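Peptidyl-prolyl cis-trans isomerase (PDB 5EX2) probably catalyses the cis-trans isomerisation of peptidyl-prolyl bonds, acting as a periplasmic folding helper of the cyclophilin family. Local coordinates at residues Q11-P14 with E15-R18; F243-R246 with M247-K251; F98-P102 with K103-L107; E177-F180 with L181-K184. All coordinates share one frame; numbering follows the deposited sequence.

Contact 1: Q11-P14 with E15-R18; sequences QADP and ENWR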
loop_
_atom_site.group_PDB
_atom_site.type_symbol
_atom_site.label_atom_id
_atom_site.label_comp_id
_atom_site.label_asym_id
_atom_site.label_seq_id
_atom_site.Cartn_x
_atom_site.Cartn_y
_atom_site.Cartn_z
ATOM N N GLN A 11 20.063 -2.937 9.249
ATOM C CA GLN A 11 19.940 -3.767 10.449
ATOM C C GLN A 11 20.582 -3.162 11.686
ATOM O O GLN A 11 20.134 -3.401 12.809
ATOM C CB GLN A 11 20.555 -5.138 10.198
ATOM C CG GLN A 11 19.728 -5.971 9.269
ATOM C CD GLN A 11 20.289 -7.365 9.077
ATOM O OE1 GLN A 11 21.499 -7.575 9.151
ATOM N NE2 GLN A 11 19.409 -8.327 8.832
ATOM N N ALA A 12 21.632 -2.382 11.488
ATOM C CA ALA A 12 22.337 -1.782 12.602
ATOM C C ALA A 12 21.612 -0.570 13.166
ATOM O O ALA A 12 22.034 -0.029 14.179
ATOM C CB ALA A 12 23.734 -1.384 12.176
ATOM N N ASP A 13 20.532 -0.147 12.517
ATOM C CA ASP A 13 19.951 1.170 12.784
ATOM C C ASP A 13 18.436 1.159 12.935
ATOM O O ASP A 13 17.710 1.717 12.119
ATOM C CB ASP A 13 20.366 2.126 11.669
ATOM C CG ASP A 13 20.083 3.580 11.998
ATOM O OD1 ASP A 13 19.732 3.899 13.155
ATOM O OD2 ASP A 13 20.262 4.425 11.102
ATOM N N PRO A 14 17.947 0.532 14.004
ATOM C CA PRO A 14 16.505 0.444 14.233
ATOM C C PRO A 14 15.865 1.803 14.498
ATOM O O PRO A 14 14.657 1.925 14.385
ATOM C CB PRO A 14 16.402 -0.469 15.458
ATOM C CG PRO A 14 17.735 -0.391 16.120
ATOM C CD PRO A 14 18.722 -0.190 15.029
ATOM N N GLU A 15 16.664 2.810 14.830
ATOM C CA GLU A 15 16.142 4.154 15.012
ATOM C C GLU A 15 15.604 4.716 13.698
ATOM O O GLU A 15 14.696 5.555 13.694
ATOM C CB GLU A 15 17.229 5.081 15.568
ATOM C CG GLU A 15 17.722 4.721 16.973
ATOM C CD GLU A 15 18.712 3.542 17.017
ATOM O OE1 GLU A 15 19.226 3.106 15.956
ATOM O OE2 GLU A 15 18.985 3.053 18.137
ATOM N N ASN A 16 16.142 4.228 12.576
ATOM C CA ASN A 16 15.764 4.756 11.277
ATOM C C ASN A 16 15.049 3.759 10.396
ATOM O O ASN A 16 14.522 4.143 9.363
ATOM C CB ASN A 16 16.983 5.289 10.562
ATOM C CG ASN A 16 17.405 6.626 11.108
ATOM O OD1 ASN A 16 16.652 7.585 11.055
ATOM N ND2 ASN A 16 18.604 6.692 11.652
ATOM N N TRP A 17 15.021 2.493 10.791
ATOM C CA TRP A 17 14.447 1.442 9.953
ATOM C C TRP A 17 13.539 0.514 10.744
ATOM O O TRP A 17 13.898 -0.015 11.801
ATOM C CB TRP A 17 15.552 0.637 9.277
ATOM C CG TRP A 17 16.350 1.463 8.351
ATOM C CD1 TRP A 17 17.527 2.092 8.626
ATOM C CD2 TRP A 17 16.017 1.800 7.001
ATOM N NE1 TRP A 17 17.960 2.781 7.523
ATOM C CE2 TRP A 17 17.044 2.624 6.512
ATOM C CE3 TRP A 17 14.947 1.479 6.155
ATOM C CZ2 TRP A 17 17.044 3.127 5.215
ATOM C CZ3 TRP A 17 14.953 1.984 4.867
ATOM C CH2 TRP A 17 15.997 2.785 4.408
ATOM N N ARG A 18 12.356 0.312 10.185
ATOM C CA ARG A 18 11.329 -0.550 10.751
ATOM C C ARG A 18 11.283 -1.854 9.975
ATOM O O ARG A 18 11.132 -1.849 8.756
ATOM C CB ARG A 18 9.964 0.157 10.691
ATOM C CG ARG A 18 8.789 -0.697 11.149
ATOM C CD ARG A 18 7.451 0.049 11.035
ATOM N NE ARG A 18 7.124 0.431 9.663
ATOM C CZ ARG A 18 6.610 -0.402 8.764
ATOM N NH1 ARG A 18 6.367 -1.665 9.085
ATOM N NH2 ARG A 18 6.351 0.032 7.542
HETATM O O HOH W 1 22.277 2.639 15.140
HETATM O O HOH W 2 20.692 3.397 8.428
#
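D13 and N16 meet twice, once through the backbone and once through their side chains, and this double grip is the tight half of the turn. The N-H of N16 reaches D13 O at 3.0 Å, coming from well above the carbonyl plane, and W17 N adds a weak bond to the same oxygen. Out at the side chains, N16 ND2 gives a fairly straight bond of 2.9 Å to D13 OD2, which it meets on the syn side, with a weak second reach to OD1. The carboxylate and the amide stand almost perpendicular, 81° apart. The D13 carboxylate is placed for this by a first torsion that swings CG away from the backbone N (chi1 -167°). The i to i+3 bond makes residues 13-16 a beta turn with P14 and E15 at its corners, and it feeds the chain from helix 7-11 into strand 17-19, the edge of a three-stranded antiparallel sheet. N16 is buried here, its OD1 taken by M239 N, and the buried W17 indole meets Y5 edge-to-face. A water in the indole plane accepts from W17 NE1 at 2.9 Å and donates to D13 OD2, tying the ring to the turn. The outer side is looser. The exposed E15 bends at its second torsion (chi2 78°) and returns alongside the ring of P14, bringing OE1 within 3.0 Å of D13 OD1. Two like charges so close would probably raise the proton affinity of one carboxylate; a water also lies 3.2 Å from E15 OE1 and 2.8 Å from A12 O.

Contact 2: F243-R246 with M247-K251; sequences FLDR and MGRDK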
loop_
_atom_site.group_PDB
_atom_site.type_symbol
_atom_site.label_atom_id
_atom_site.label_comp_id
_atom_site.label_asym_id
_atom_site.label_seq_id
_atom_site.Cartn_x
_atom_site.Cartn_y
_atom_site.Cartn_z
ATOM N N PHE A 243 15.636 13.292 4.437
ATOM C CA PHE A 243 14.971 12.985 3.176
ATOM C C PHE A 243 13.962 14.069 2.808
ATOM O O PHE A 243 13.979 14.583 1.692
ATOM C CB PHE A 243 14.331 11.600 3.297
ATOM C CG PHE A 243 13.365 11.242 2.201
ATOM C CD1 PHE A 243 12.011 11.467 2.380
ATOM C CD2 PHE A 243 13.792 10.615 1.040
ATOM C CE1 PHE A 243 11.100 11.132 1.400
ATOM C CE2 PHE A 243 12.875 10.266 0.051
ATOM C CZ PHE A 243 11.530 10.520 0.245
ATOM N N LEU A 244 13.122 14.471 3.751
ATOM C CA LEU A 244 12.156 15.536 3.492
ATOM C C LEU A 244 12.863 16.842 3.173
ATOM O O LEU A 244 12.464 17.572 2.275
ATOM C CB LEU A 244 11.237 15.739 4.688
ATOM C CG LEU A 244 10.252 14.628 4.996
ATOM C CD1 LEU A 244 9.512 14.932 6.278
ATOM C CD2 LEU A 244 9.259 14.484 3.872
ATOM N N ASP A 245 13.921 17.142 3.918
ATOM C CA ASP A 245 14.697 18.343 3.644
ATOM C C ASP A 245 15.187 18.363 2.210
ATOM O O ASP A 245 15.116 19.385 1.523
ATOM C CB ASP A 245 15.925 18.458 4.549
ATOM C CG ASP A 245 15.592 18.761 5.996
ATOM O OD1 ASP A 245 14.436 19.111 6.331
ATOM O OD2 ASP A 245 16.539 18.678 6.807
ATOM N N ARG A 246 15.737 17.231 1.794
ATOM C CA ARG A 246 16.352 17.090 0.489
ATOM C C ARG A 246 15.289 17.162 -0.613
ATOM O O ARG A 246 15.487 17.842 -1.619
ATOM C CB ARG A 246 17.144 15.780 0.470
ATOM C CG ARG A 246 17.857 15.436 -0.805
ATOM C CD ARG A 246 18.512 14.073 -0.658
ATOM N NE ARG A 246 17.720 13.010 -1.279
ATOM C CZ ARG A 246 17.333 11.880 -0.686
ATOM N NH1 ARG A 246 17.645 11.613 0.582
ATOM N NH2 ARG A 246 16.620 11.000 -1.382
ATOM N N MET A 247 14.152 16.499 -0.416
ATOM C CA MET A 247 13.132 16.411 -1.460
ATOM C C MET A 247 12.206 17.621 -1.561
ATOM O O MET A 247 11.723 17.937 -2.648
ATOM C CB MET A 247 12.283 15.169 -1.249
ATOM C CG MET A 247 13.084 13.894 -1.338
ATOM S SD MET A 247 14.062 13.747 -2.853
ATOM C CE MET A 247 12.828 13.911 -4.139
ATOM N N GLY A 248 11.947 18.290 -0.442
ATOM C CA GLY A 248 11.142 19.503 -0.437
ATOM C C GLY A 248 9.915 19.434 0.450
ATOM O O GLY A 248 8.972 18.701 0.179
ATOM N N ARG A 249 9.912 20.240 1.506
ATOM C CA ARG A 249 8.857 20.174 2.517
ATOM C C ARG A 249 7.627 21.012 2.173
ATOM O O ARG A 249 6.699 21.120 2.974
ATOM C CB ARG A 249 9.426 20.597 3.857
ATOM C CG ARG A 249 10.325 19.541 4.436
ATOM C CD ARG A 249 10.871 20.038 5.692
ATOM N NE ARG A 249 11.699 19.053 6.362
ATOM C CZ ARG A 249 11.254 18.203 7.278
ATOM N NH1 ARG A 249 9.968 18.180 7.624
ATOM N NH2 ARG A 249 12.095 17.372 7.858
ATOM N N ASP A 250 7.622 21.586 0.976
ATOM C CA ASP A 250 6.443 22.252 0.450
ATOM C C ASP A 250 5.540 21.269 -0.290
ATOM O O ASP A 250 4.408 21.595 -0.658
ATOM C CB ASP A 250 6.860 23.389 -0.490
ATOM C CG ASP A 250 7.729 22.908 -1.656
ATOM O OD1 ASP A 250 8.592 22.017 -1.459
ATOM O OD2 ASP A 250 7.542 23.420 -2.781
ATOM N N LYS A 251 6.037 20.049 -0.469
ATOM C CA LYS A 251 5.317 19.033 -1.226
ATOM C C LYS A 251 4.271 18.314 -0.397
ATOM O O LYS A 251 4.468 18.050 0.779
ATOM C CB LYS A 251 6.302 18.019 -1.796
ATOM C CG LYS A 251 7.172 18.595 -2.892
ATOM C CD LYS A 251 8.220 17.602 -3.326
ATOM C CE LYS A 251 9.081 18.161 -4.445
ATOM N NZ LYS A 251 10.204 17.244 -4.771
HETATM O O HOH W 3 12.715 21.290 1.935
#
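M247, one helical turn after F243, lays its CG over one face of that ring, 4.0 Å from the ring centroid. The methionine is bent at both outer torsions (chi2 -53°, chi3 -57°); its SD sits obliquely to the ring, in a Met-aromatic contact, and about 4.0 Å from both NE and NH2 of R246. F243 also accepts M247 N on its carbonyl O at 2.9 Å, and L244 O takes G248 N in the next helical bond. There helix 238-247 ends: G248 leaves helical angles with a positive phi of 122°, and a water joins D245 O to R249 N where a further helical bond might have formed. From this end R249 runs back fully extended from CG to NE, along D245. Its NE bonds D245 OD1 at 2.7 Å, with OD1 close to the guanidinium plane, as the core of a salt bridge to which NH2 contributes weakly. L244 CB sits 3.5 Å above the centre of the guanidinium, covering one face. With an alanine here instead of R249, the D245 carboxylate would probably be left without its charge partner and L244 uncovered, and I110 O would lose the bond from NH1.

Contact 3: F98-P102 with K103-L107; sequences FRRDP and KSIVL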
loop_
_atom_site.group_PDB
_atom_site.type_symbol
_atom_site.label_atom_id
_atom_site.label_comp_id
_atom_site.label_asym_id
_atom_site.label_seq_id
_atom_site.Cartn_x
_atom_site.Cartn_y
_atom_site.Cartn_z
ATOM N N PHE A 98 -10.550 5.289 8.272
ATOM C CA PHE A 98 -10.454 4.665 9.574
ATOM C C PHE A 98 -10.503 5.746 10.638
ATOM O O PHE A 98 -10.215 6.910 10.374
ATOM C CB PHE A 98 -9.194 3.792 9.697
ATOM C CG PHE A 98 -7.885 4.525 9.635
ATOM C CD1 PHE A 98 -7.388 4.999 8.436
ATOM C CD2 PHE A 98 -7.110 4.669 10.777
ATOM C CE1 PHE A 98 -6.159 5.637 8.381
ATOM C CE2 PHE A 98 -5.890 5.307 10.724
ATOM C CZ PHE A 98 -5.413 5.792 9.527
ATOM N N ARG A 99 -10.918 5.340 11.833
ATOM C CA ARG A 99 -10.986 6.214 12.997
ATOM C C ARG A 99 -9.642 6.164 13.694
ATOM O O ARG A 99 -9.283 5.132 14.268
ATOM C CB ARG A 99 -12.078 5.767 13.957
ATOM C CG ARG A 99 -13.461 5.664 13.348
ATOM C CD ARG A 99 -13.965 6.998 12.906
ATOM N NE ARG A 99 -14.036 7.930 14.023
ATOM C CZ ARG A 99 -14.286 9.225 13.889
ATOM N NH1 ARG A 99 -14.489 9.711 12.675
ATOM N NH2 ARG A 99 -14.319 10.026 14.959
ATOM N N ARG A 100 -8.896 7.257 13.617
ATOM C CA ARG A 100 -7.547 7.318 14.143
ATOM C C ARG A 100 -7.486 8.066 15.475
ATOM O O ARG A 100 -8.028 9.169 15.596
ATOM C CB ARG A 100 -6.660 7.978 13.106
ATOM C CG ARG A 100 -5.197 8.019 13.481
ATOM C CD ARG A 100 -4.334 8.692 12.414
ATOM N NE ARG A 100 -4.724 10.078 12.203
ATOM C CZ ARG A 100 -4.241 11.112 12.876
ATOM N NH1 ARG A 100 -3.303 10.944 13.806
ATOM N NH2 ARG A 100 -4.704 12.323 12.627
ATOM N N ASP A 101 -6.826 7.468 16.458
ATOM C CA ASP A 101 -6.549 8.119 17.727
ATOM C C ASP A 101 -5.254 8.921 17.584
ATOM O O ASP A 101 -4.181 8.336 17.508
ATOM C CB ASP A 101 -6.423 7.074 18.836
ATOM C CG ASP A 101 -6.121 7.675 20.197
ATOM O OD1 ASP A 101 -5.915 8.901 20.300
ATOM O OD2 ASP A 101 -6.054 6.892 21.175
ATOM N N PRO A 102 -5.341 10.256 17.550
ATOM C CA PRO A 102 -4.142 11.070 17.315
ATOM C C PRO A 102 -3.118 11.012 18.438
ATOM O O PRO A 102 -2.024 11.540 18.260
ATOM C CB PRO A 102 -4.687 12.492 17.214
ATOM C CG PRO A 102 -6.132 12.375 17.095
ATOM C CD PRO A 102 -6.531 11.099 17.721
ATOM N N LYS A 103 -3.494 10.446 19.578
ATOM C CA LYS A 103 -2.575 10.290 20.717
ATOM C C LYS A 103 -1.779 8.991 20.587
ATOM O O LYS A 103 -0.808 8.771 21.320
ATOM C CB LYS A 103 -3.331 10.267 22.043
ATOM C CG LYS A 103 -4.209 11.478 22.328
ATOM C CD LYS A 103 -3.406 12.753 22.478
ATOM C CE LYS A 103 -4.271 13.877 23.041
ATOM N NZ LYS A 103 -3.800 15.218 22.609
ATOM N N SER A 104 -2.227 8.118 19.690
ATOM C CA SER A 104 -1.660 6.790 19.538
ATOM C C SER A 104 -0.953 6.624 18.202
ATOM O O SER A 104 0.244 6.317 18.157
ATOM C CB SER A 104 -2.774 5.759 19.692
ATOM O OG SER A 104 -2.311 4.446 19.512
ATOM N N ILE A 105 -1.687 6.875 17.119
ATOM C CA ILE A 105 -1.137 6.816 15.771
ATOM C C ILE A 105 -0.847 8.241 15.349
ATOM O O ILE A 105 -1.749 8.996 14.985
ATOM C CB ILE A 105 -2.091 6.118 14.799
ATOM C CG1 ILE A 105 -2.180 4.636 15.167
ATOM C CG2 ILE A 105 -1.609 6.255 13.356
ATOM C CD1 ILE A 105 -3.120 3.823 14.284
ATOM N N VAL A 106 0.414 8.621 15.465
ATOM C CA VAL A 106 0.863 9.982 15.233
ATOM C C VAL A 106 1.472 10.097 13.854
ATOM O O VAL A 106 2.348 9.324 13.478
ATOM C CB VAL A 106 1.897 10.414 16.288
ATOM C CG1 VAL A 106 2.384 11.836 16.037
ATOM C CG2 VAL A 106 1.306 10.285 17.688
ATOM N N LEU A 107 0.975 11.044 13.083
ATOM C CA LEU A 107 1.501 11.287 11.760
ATOM C C LEU A 107 2.725 12.155 11.814
ATOM O O LEU A 107 2.789 13.114 12.572
ATOM C CB LEU A 107 0.462 11.956 10.879
ATOM C CG LEU A 107 -0.905 11.284 10.828
ATOM C CD1 LEU A 107 -1.760 11.961 9.770
ATOM C CD2 LEU A 107 -0.765 9.827 10.527
#
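All four hydrogen bonds between residues 98-102 and the five that follow involve R100 or D101. In the backbone, D101 O is gripped by two donors: S104 N from above the carbonyl plane, and I105 N at 2.9 Å, nearly in line with the C=O. The side chain of D101 adds a third bond, with K103 N meeting OD1 at 3.0 Å from above the carboxylate plane; CG lies opposite the backbone N of D101 (chi1 180°), which puts OD1 within reach of the K103 N-H.

Charge enters through R100. Its chain bends about the CG-CD bond (chi3 61°), and NH1 then points at I105 O, 2.8 Å away and essentially in the guanidinium plane. The other nitrogens look elsewhere: NH2 forms a salt bridge with D134, and NE bonds S147 OG. Divided among these partners, the buried guanidinium is fixed in its rotation.

Van der Waals contact completes the wrapping. L107 CG rests 3.8 Å above the guanidinium plane, toward its rim, and I105 CG2 touches R100 CD, also at 3.8 Å. The V106 CG2 methyl lies against the carbonyl oxygen of P102.

The bond from D101 OD1 to K103 N, with P102 between, defines an Asx turn, here superposed on the beta turn closed by S104 N, which I105 N extends as an alpha turn. It starts the connection from strand 98-100 to strand 108-109, the two outermost strands of a five-stranded antiparallel sheet in this cyclophilin.

Contact 4: E177-F180 with L181-K184; sequences ESRF and LDRK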
loop_
_atom_site.group_PDB
_atom_site.type_symbol
_atom_site.label_atom_id
_atom_site.label_comp_id
_atom_site.label_asym_id
_atom_site.label_seq_id
_atom_site.Cartn_x
_atom_site.Cartn_y
_atom_site.Cartn_z
ATOM N N GLU A 177 -0.637 9.420 -8.708
ATOM C CA GLU A 177 -1.519 10.038 -7.733
ATOM C C GLU A 177 -2.923 10.184 -8.292
ATOM O O GLU A 177 -3.123 10.759 -9.358
ATOM C CB GLU A 177 -0.973 11.403 -7.322
ATOM C CG GLU A 177 -1.924 12.215 -6.416
ATOM C CD GLU A 177 -1.394 13.600 -6.078
ATOM O OE1 GLU A 177 -0.461 14.059 -6.766
ATOM O OE2 GLU A 177 -1.917 14.240 -5.131
ATOM N N SER A 178 -3.893 9.673 -7.538
ATOM C CA SER A 178 -5.286 9.662 -7.980
ATOM C C SER A 178 -6.234 10.013 -6.841
ATOM O O SER A 178 -6.922 9.142 -6.308
ATOM C CB SER A 178 -5.632 8.296 -8.553
ATOM O OG SER A 178 -4.769 7.983 -9.632
ATOM N N ARG A 179 -6.259 11.283 -6.461
ATOM C CA ARG A 179 -6.908 11.681 -5.216
ATOM C C ARG A 179 -8.418 11.636 -5.313
ATOM O O ARG A 179 -9.098 11.650 -4.286
ATOM C CB ARG A 179 -6.446 13.075 -4.785
ATOM C CG ARG A 179 -4.938 13.206 -4.660
ATOM C CD ARG A 179 -4.322 12.217 -3.655
ATOM N NE ARG A 179 -4.572 12.639 -2.282
ATOM C CZ ARG A 179 -3.890 13.594 -1.663
ATOM N NH1 ARG A 179 -2.902 14.224 -2.288
ATOM N NH2 ARG A 179 -4.187 13.922 -0.411
ATOM N N PHE A 180 -8.938 11.560 -6.537
ATOM C CA PHE A 180 -10.378 11.403 -6.747
ATOM C C PHE A 180 -10.880 10.046 -6.249
ATOM O O PHE A 180 -12.078 9.863 -6.092
ATOM C CB PHE A 180 -10.726 11.586 -8.230
ATOM C CG PHE A 180 -9.835 10.815 -9.148
ATOM C CD1 PHE A 180 -8.660 11.373 -9.632
ATOM C CD2 PHE A 180 -10.157 9.527 -9.513
ATOM C CE1 PHE A 180 -7.831 10.651 -10.467
ATOM C CE2 PHE A 180 -9.339 8.803 -10.347
ATOM C CZ PHE A 180 -8.163 9.373 -10.821
ATOM N N LEU A 181 -9.967 9.112 -5.960
ATOM C CA LEU A 181 -10.354 7.838 -5.349
ATOM C C LEU A 181 -10.479 7.906 -3.844
ATOM O O LEU A 181 -11.082 7.021 -3.225
ATOM C CB LEU A 181 -9.338 6.757 -5.672
ATOM C CG LEU A 181 -9.109 6.454 -7.144
ATOM C CD1 LEU A 181 -8.082 5.342 -7.244
ATOM C CD2 LEU A 181 -10.393 6.069 -7.855
ATOM N N ASP A 182 -9.888 8.941 -3.251
ATOM C CA ASP A 182 -9.774 9.001 -1.800
ATOM C C ASP A 182 -11.149 9.052 -1.133
ATOM O O ASP A 182 -12.061 9.745 -1.598
ATOM C CB ASP A 182 -8.956 10.221 -1.373
ATOM C CG ASP A 182 -7.512 10.173 -1.834
ATOM O OD1 ASP A 182 -7.087 9.168 -2.427
ATOM O OD2 ASP A 182 -6.799 11.169 -1.549
ATOM N N ARG A 183 -11.268 8.274 -0.060
ATOM C CA ARG A 183 -12.484 8.132 0.734
ATOM C C ARG A 183 -13.591 7.405 -0.023
ATOM O O ARG A 183 -14.703 7.292 0.484
ATOM C CB ARG A 183 -12.977 9.489 1.229
ATOM C CG ARG A 183 -11.922 10.258 2.008
ATOM C CD ARG A 183 -12.452 11.576 2.556
ATOM N NE ARG A 183 -13.492 11.345 3.550
ATOM C CZ ARG A 183 -14.798 11.510 3.359
ATOM N NH1 ARG A 183 -15.283 11.930 2.191
ATOM N NH2 ARG A 183 -15.627 11.248 4.357
ATOM N N LYS A 184 -13.251 6.835 -1.186
ATOM C CA LYS A 184 -14.222 6.113 -1.999
ATOM C C LYS A 184 -13.793 4.689 -2.322
ATOM O O LYS A 184 -14.611 3.909 -2.791
ATOM C CB LYS A 184 -14.475 6.870 -3.302
ATOM C CG LYS A 184 -15.112 8.222 -3.084
ATOM C CD LYS A 184 -15.164 9.051 -4.355
ATOM C CE LYS A 184 -15.923 10.346 -4.114
ATOM N NZ LYS A 184 -15.912 11.244 -5.302
HETATM O O HOH W 4 -11.675 12.038 -3.070
#
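S178 O accepts L181 N at 3.1 Å, and R179 O accepts D182 N at 3.0 Å, both donors standing above the carbonyl planes; these are successive i to i+3 bonds. They wind residues 178-182 into a short 3-10 turn in the loop between barrel strands 171-174 and 187-191. A type II beta turn follows, closed by K184 N on L181 O, with R183 in the positive-phi corner (phi 69°). A water donates to both R179 O and D182 O.

The side chains add a salt-bridge network to this scaffold. Bends at chi2 and chi3 of R179 bring NE round to D182 OD2, 2.8 Å away, on the syn side and close to the guanidinium plane. At another edge NH1 meets E177 OE2 at 3.0 Å, and D252 and E130 also form salt bridges with this guanidinium. Meanwhile D182 OD1 accepts H151 N. A methionine in place of R179 would probably leave the carboxylates of E177 and D182, and those of E130 and D252, without the positive charge they share.

F180 takes the crowded position between backbone N and carbonyl carbon (chi1 47°), which sets the ring alongside L181, whose CD2 comes to 3.8 Å from F180 CD2. Buried L181 also lays CD1 by S178 CB and packs on F172 and M174, while the ring of F180 meets F72.

How the contacts relate
The four contacts are local ones, at turns and a helix end, and none touches another: the nearest atoms of any two are at least about 8 Å apart. Contacts 3 and 4, both in the cyclophilin domain, have centres 21 Å apart. In contact 3 the side chain of P102 lies about 8 Å from that of E135, a magnesium and calcium ligand, and the side chain of R100 about 8 Å from a bound magnesium ion. In contact 4 the S178 side chain is about 9 Å from a magnesium ion. Helix 238-247 ties contact 1 to contact 2, since N16 and W17 lean on its start. Contact 2 reaches I110, just beyond contact 3, while D252, just beyond contact 2, pairs with R179 of contact 4.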